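Local atomic coordinates of amine Dehydrogenase (Pseudomonas putida, PDB entry 1JMX), a protein that probably contributes to the oxidative deamination of primary amines as the beta-propeller subunit of a three-chain, haem c-containing amine dehydrogenase. Residues 167-172 with 176-181; 182-187 with 193-198. All coordinates share one frame; numbering follows the deposited sequence.

Contacts 1 and 2 follow one another along the chain and lie on the same side of the chain's centre, their own centres about 15 Å apart. Contact 1 is the hairpin of strands 168-171 and 178-182, the last two strands of a four-stranded antiparallel sheet, one blade of a beta-propeller. Contact 2 begins where that outermost strand ends and lies within the loop that leads on to strand 209-218. The carboxylate of Asp167 ties them: its OD1 is 2.8 Å from Leu184 N, a probable hydrogen bond. Blade and inter-blade linker are thus fastened to each other, and contact 2 carries the linker toward a neighbouring chain of the assembly.

Contact 1: residues 167-172 with 176-181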
loop_
_atom_site.group_PDB
_atom_site.type_symbol
_atom_site.label_atom_id
_atom_site.label_comp_id
_atom_site.label_asym_id
_atom_site.label_seq_id
_atom_site.Cartn_x
_atom_site.Cartn_y
_atom_site.Cartn_z
ATOM N N ASP B 167 26.390 -7.515 -3.366
ATOM C CA ASP B 167 27.499 -8.085 -2.609
ATOM C C ASP B 167 28.243 -6.872 -2.040
ATOM O O ASP B 167 28.012 -5.740 -2.466
ATOM C CB ASP B 167 28.460 -8.863 -3.514
ATOM C CG ASP B 167 27.878 -10.177 -4.020
ATOM O OD1 ASP B 167 27.179 -10.888 -3.261
ATOM O OD2 ASP B 167 28.151 -10.515 -5.189
ATOM N N ILE B 168 29.075 -7.091 -1.031
ATOM C CA ILE B 168 29.860 -5.998 -0.475
ATOM C C ILE B 168 31.124 -5.965 -1.335
ATOM O O ILE B 168 31.749 -7.004 -1.569
ATOM C CB ILE B 168 30.243 -6.232 1.007
ATOM C CG1 ILE B 168 28.989 -6.502 1.839
ATOM C CG2 ILE B 168 30.994 -5.018 1.568
ATOM C CD1 ILE B 168 27.967 -5.416 1.779
ATOM N N TYR B 169 31.451 -4.784 -1.850
ATOM C CA TYR B 169 32.615 -4.597 -2.697
ATOM C C TYR B 169 33.691 -3.768 -2.023
ATOM O O TYR B 169 33.424 -3.005 -1.106
ATOM C CB TYR B 169 32.221 -3.895 -3.992
ATOM C CG TYR B 169 31.023 -4.482 -4.672
ATOM C CD1 TYR B 169 29.820 -3.786 -4.707
ATOM C CD2 TYR B 169 31.092 -5.723 -5.300
ATOM C CE1 TYR B 169 28.718 -4.304 -5.351
ATOM C CE2 TYR B 169 29.990 -6.254 -5.948
ATOM C CZ TYR B 169 28.809 -5.538 -5.969
ATOM O OH TYR B 169 27.716 -6.040 -6.623
ATOM N N LYS B 170 34.919 -3.958 -2.485
ATOM C CA LYS B 170 36.068 -3.219 -1.997
ATOM C C LYS B 170 36.481 -2.456 -3.242
ATOM O O LYS B 170 36.862 -3.048 -4.247
ATOM C CB LYS B 170 37.160 -4.178 -1.557
ATOM C CG LYS B 170 38.375 -3.495 -0.973
ATOM C CD LYS B 170 39.421 -4.529 -0.605
ATOM C CE LYS B 170 40.699 -3.867 -0.151
ATOM N NZ LYS B 170 40.430 -2.977 1.010
ATOM N N MET B 171 36.398 -1.137 -3.181
ATOM C CA MET B 171 36.699 -0.328 -4.351
ATOM C C MET B 171 37.850 0.654 -4.229
ATOM O O MET B 171 38.027 1.307 -3.204
ATOM C CB MET B 171 35.427 0.405 -4.787
ATOM C CG MET B 171 35.577 1.304 -5.990
ATOM S SD MET B 171 34.008 2.036 -6.397
ATOM C CE MET B 171 34.145 2.130 -8.144
ATOM N N ASP B 172 38.636 0.720 -5.303
ATOM C CA ASP B 172 39.767 1.626 -5.419
ATOM C C ASP B 172 39.172 2.919 -5.971
ATOM O O ASP B 172 38.680 2.937 -7.093
ATOM C CB ASP B 172 40.774 1.060 -6.420
ATOM C CG ASP B 172 42.064 1.856 -6.474
ATOM O OD1 ASP B 172 43.127 1.240 -6.684
ATOM O OD2 ASP B 172 42.037 3.089 -6.319
ATOM N N GLY B 176 38.759 3.009 -9.765
ATOM C CA GLY B 176 37.362 2.633 -9.813
ATOM C C GLY B 176 37.152 1.137 -9.930
ATOM O O GLY B 176 36.010 0.682 -10.050
ATOM N N LYS B 177 38.238 0.365 -9.939
ATOM C CA LYS B 177 38.095 -1.081 -10.032
ATOM C C LYS B 177 37.721 -1.597 -8.657
ATOM O O LYS B 177 38.159 -1.066 -7.642
ATOM C CB LYS B 177 39.369 -1.768 -10.521
ATOM C CG LYS B 177 39.208 -3.301 -10.546
ATOM C CD LYS B 177 40.531 -4.066 -10.722
ATOM C CE LYS B 177 40.622 -5.269 -9.764
ATOM N NZ LYS B 177 40.804 -4.829 -8.341
ATOM N N TYR B 178 36.869 -2.611 -8.636
ATOM C CA TYR B 178 36.406 -3.193 -7.386
ATOM C C TYR B 178 36.316 -4.709 -7.480
ATOM O O TYR B 178 36.310 -5.272 -8.572
ATOM C CB TYR B 178 35.037 -2.608 -7.015
ATOM C CG TYR B 178 33.954 -2.841 -8.048
ATOM C CD1 TYR B 178 33.139 -3.973 -7.983
ATOM C CD2 TYR B 178 33.742 -1.935 -9.091
ATOM C CE1 TYR B 178 32.140 -4.204 -8.922
ATOM C CE2 TYR B 178 32.744 -2.160 -10.045
ATOM C CZ TYR B 178 31.949 -3.301 -9.949
ATOM O OH TYR B 178 30.978 -3.563 -10.886
ATOM N N THR B 179 36.297 -5.360 -6.322
ATOM C CA THR B 179 36.179 -6.812 -6.231
ATOM C C THR B 179 35.168 -7.078 -5.123
ATOM O O THR B 179 34.812 -6.165 -4.380
ATOM C CB THR B 179 37.520 -7.481 -5.828
ATOM O OG1 THR B 179 37.970 -6.943 -4.582
ATOM C CG2 THR B 179 38.581 -7.254 -6.884
ATOM N N VAL B 180 34.695 -8.314 -5.017
ATOM C CA VAL B 180 33.745 -8.660 -3.964
ATOM C C VAL B 180 34.506 -8.893 -2.665
ATOM O O VAL B 180 35.364 -9.768 -2.587
ATOM C CB VAL B 180 32.926 -9.929 -4.307
ATOM C CG1 VAL B 180 32.014 -10.302 -3.140
ATOM C CG2 VAL B 180 32.104 -9.698 -5.563
ATOM N N ALA B 181 34.227 -8.066 -1.667
ATOM C CA ALA B 181 34.872 -8.189 -0.371
ATOM C C ALA B 181 34.128 -9.190 0.512
ATOM O O ALA B 181 34.731 -9.897 1.331
ATOM C CB ALA B 181 34.935 -6.828 0.314
#
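The carbonyl oxygen of Thr179 is gripped by two groups of 167-172. Lys170 N donates to it at 2.9 Å, arriving nearly along the C=O axis, and Tyr169 adds a CA-H...O contact, CA to Thr179 O 3.2 Å. The reciprocal bond, Thr179 N to Lys170 O, is longer at 3.2 Å, and its acceptor likewise receives the CA-H of Tyr178. These exchanges define an antiparallel hydrogen-bonded pair, flanked by the non-hydrogen-bonded pairs Tyr169-Val180 and Met171-Tyr178. Ala181 N to Ile168 O, 2.7 Å, extends the pattern at one end. Toward the turn, Asp172 N meets Lys177 O almost straight (N-H...O 176°), whereas Gly176 N reaches Asp172 O by a more bent bond; the positive phi of Gly176 by itself favours glycine there.

The side chains add an edge-to-face aromatic pair. Tyr178 turns its edge to one face of the Tyr169 ring, with centroids 5.2 Å apart and planes at 64°. CG of Tyr178 sits between its backbone N and carbonyl carbon (chi1 59°), and from there CD1 comes within 3.8 Å of Tyr169 CD2. Asp167 O covers the opposite face of the Tyr169 ring near its rim, while Val180 CG2 borders the edge. On the other face of the sheet, Lys170 CB packs on Ala181 CB at 3.9 Å, and Lys170 NZ leaves to bond Tyr162 OH. Cohesion across this hairpin therefore rests on backbone amides and apolar contact, with no salt bridge between the two segments.

Contact 2: residues 182-187 with 193-198; sequences LPLRNW and SAPDVL
Pro195 meets the side chains of Leu184 and Trp187 chiefly through CG, with CD beside it also near Trp187 CE3, and the two partners receive the ring differently. The Leu184 side chain crosses the pyrrolidine at about a right angle, with CD2 at 3.9 Å from Pro195 CG. Trp187 offers its edge: Pro195 CG lies in the indole plane, 3.9 Å from Trp187 CE3, so this is edge packing rather than a CH-pi contact over the face. With CG anti to the backbone N (chi1 -172°) and chi2 at 6°, Trp187 swings its six-membered ring away from its own CA and brings CE3 to the proline. The other branch of Leu184 is also used, since CD1 touches Val197 CG2 at 4.0 Å, again nearly perpendicular.

Pro195 presses on the backbone as well, its CD coming within 3.2 Å of Leu184 O. That oxygen already accepts Trp187 N at 3.0 Å, the bond that closes the type I turn from Leu184 to Trp187, so the proline packs against the turn itself. A glycine in place of Pro195 would probably leave a gap between Leu184 CD2 and Trp187 CE3 and let the indole turn more freely. No hydrogen bond joins the two segments, and only 236 Å² is buried, as befits a surface contact. Arg185, bonded to Gln149, also forms a salt bridge with Asp143 of a neighbouring chain, while Asp196 pairs with Arg140 of that chain.

Within the fold, Leu184 leans on Ile168 of strand 168-171, whereas Trp187, Pro195 and Val197 touch Tyr214 of strand 209-218. Trp187 also reaches Thr247 of strand 245-250, consistent with a loop that runs between the sheet of strand 168-171 and the strands 209-218 and 245-250 that follow it.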
loop_
_atom_site.group_PDB
_atom_site.type_symbol
_atom_site.label_atom_id
_atom_site.label_comp_id
_atom_site.label_asym_id
_atom_site.label_seq_id
_atom_site.Cartn_x
_atom_site.Cartn_y
_atom_site.Cartn_z
ATOM N N LEU B 182 32.817 -9.276 0.307
ATOM C CA LEU B 182 31.989 -10.163 1.098
ATOM C C LEU B 182 30.732 -10.484 0.301
ATOM O O LEU B 182 29.890 -9.617 0.075
ATOM C CB LEU B 182 31.653 -9.462 2.426
ATOM C CG LEU B 182 31.113 -10.160 3.684
ATOM C CD1 LEU B 182 31.260 -9.208 4.858
ATOM C CD2 LEU B 182 29.657 -10.573 3.530
ATOM N N PRO B 183 30.614 -11.730 -0.181
ATOM C CA PRO B 183 29.446 -12.153 -0.960
ATOM C C PRO B 183 28.179 -12.296 -0.126
ATOM O O PRO B 183 28.192 -12.898 0.947
ATOM C CB PRO B 183 29.894 -13.495 -1.541
ATOM C CG PRO B 183 30.798 -14.028 -0.494
ATOM C CD PRO B 183 31.613 -12.811 -0.115
ATOM N N LEU B 184 27.118 -11.635 -0.576
ATOM C CA LEU B 184 25.819 -11.697 0.083
ATOM C C LEU B 184 24.890 -12.428 -0.873
ATOM O O LEU B 184 24.612 -13.615 -0.688
ATOM C CB LEU B 184 25.282 -10.295 0.386
ATOM C CG LEU B 184 26.015 -9.485 1.454
ATOM C CD1 LEU B 184 25.434 -8.095 1.522
ATOM C CD2 LEU B 184 25.898 -10.183 2.805
ATOM N N ARG B 185 24.492 -11.752 -1.945
ATOM C CA ARG B 185 23.616 -12.376 -2.918
ATOM C C ARG B 185 24.279 -13.600 -3.538
ATOM O O ARG B 185 23.631 -14.624 -3.762
ATOM C CB ARG B 185 23.206 -11.404 -4.021
ATOM C CG ARG B 185 22.061 -11.976 -4.851
ATOM C CD ARG B 185 21.621 -11.073 -5.962
ATOM N NE ARG B 185 21.074 -9.813 -5.482
ATOM C CZ ARG B 185 20.594 -8.877 -6.291
ATOM N NH1 ARG B 185 20.593 -9.075 -7.599
ATOM N NH2 ARG B 185 20.153 -7.728 -5.804
ATOM N N ASN B 186 25.573 -13.497 -3.815
ATOM C CA ASN B 186 26.297 -14.618 -4.399
ATOM C C ASN B 186 27.047 -15.450 -3.363
ATOM O O ASN B 186 28.050 -16.095 -3.668
ATOM C CB ASN B 186 27.209 -14.135 -5.520
ATOM C CG ASN B 186 26.432 -13.499 -6.645
ATOM O OD1 ASN B 186 25.833 -14.192 -7.471
ATOM N ND2 ASN B 186 26.374 -12.173 -6.647
ATOM N N TRP B 187 26.552 -15.415 -2.129
ATOM C CA TRP B 187 27.116 -16.198 -1.035
ATOM C C TRP B 187 26.460 -17.560 -1.231
ATOM O O TRP B 187 25.326 -17.779 -0.799
ATOM C CB TRP B 187 26.671 -15.609 0.309
ATOM C CG TRP B 187 27.327 -16.191 1.535
ATOM C CD1 TRP B 187 28.345 -17.101 1.576
ATOM C CD2 TRP B 187 27.041 -15.849 2.897
ATOM N NE1 TRP B 187 28.717 -17.337 2.879
ATOM C CE2 TRP B 187 27.933 -16.582 3.711
ATOM C CE3 TRP B 187 26.118 -14.988 3.509
ATOM C CZ2 TRP B 187 27.933 -16.480 5.106
ATOM C CZ3 TRP B 187 26.117 -14.882 4.893
ATOM C CH2 TRP B 187 27.021 -15.627 5.678
ATOM N N SER B 193 19.746 -19.960 2.657
ATOM C CA SER B 193 19.260 -19.181 1.533
ATOM C C SER B 193 20.229 -18.008 1.430
ATOM O O SER B 193 21.225 -17.946 2.158
ATOM C CB SER B 193 17.849 -18.662 1.812
ATOM O OG SER B 193 17.857 -17.739 2.883
ATOM N N ALA B 194 19.957 -17.102 0.501
ATOM C CA ALA B 194 20.776 -15.918 0.353
ATOM C C ALA B 194 20.302 -14.991 1.476
ATOM O O ALA B 194 19.137 -15.044 1.873
ATOM C CB ALA B 194 20.523 -15.279 -1.009
ATOM N N PRO B 195 21.211 -14.187 2.056
ATOM C CA PRO B 195 20.801 -13.277 3.133
ATOM C C PRO B 195 19.965 -12.096 2.624
ATOM O O PRO B 195 19.934 -11.810 1.424
ATOM C CB PRO B 195 22.141 -12.795 3.696
ATOM C CG PRO B 195 23.046 -12.836 2.503
ATOM C CD PRO B 195 22.670 -14.132 1.838
ATOM N N ASP B 196 19.253 -11.447 3.539
ATOM C CA ASP B 196 18.443 -10.285 3.204
ATOM C C ASP B 196 19.001 -9.133 4.033
ATOM O O ASP B 196 19.198 -9.258 5.244
ATOM C CB ASP B 196 16.958 -10.524 3.516
ATOM C CG ASP B 196 16.074 -9.376 3.051
ATOM O OD1 ASP B 196 15.976 -9.157 1.833
ATOM O OD2 ASP B 196 15.486 -8.681 3.897
ATOM N N VAL B 197 19.336 -8.037 3.364
ATOM C CA VAL B 197 19.892 -6.890 4.060
ATOM C C VAL B 197 19.152 -5.608 3.702
ATOM O O VAL B 197 18.995 -5.261 2.529
ATOM C CB VAL B 197 21.402 -6.686 3.755
ATOM C CG1 VAL B 197 22.014 -5.735 4.763
ATOM C CG2 VAL B 197 22.143 -8.003 3.747
ATOM N N LEU B 198 18.696 -4.924 4.741
ATOM C CA LEU B 198 17.983 -3.662 4.630
ATOM C C LEU B 198 18.640 -2.801 5.716
ATOM O O LEU B 198 18.410 -3.001 6.908
ATOM C CB LEU B 198 16.485 -3.888 4.905
ATOM C CG LEU B 198 15.489 -2.724 4.793
ATOM C CD1 LEU B 198 15.492 -1.865 6.064
ATOM C CD2 LEU B 198 15.807 -1.895 3.545
#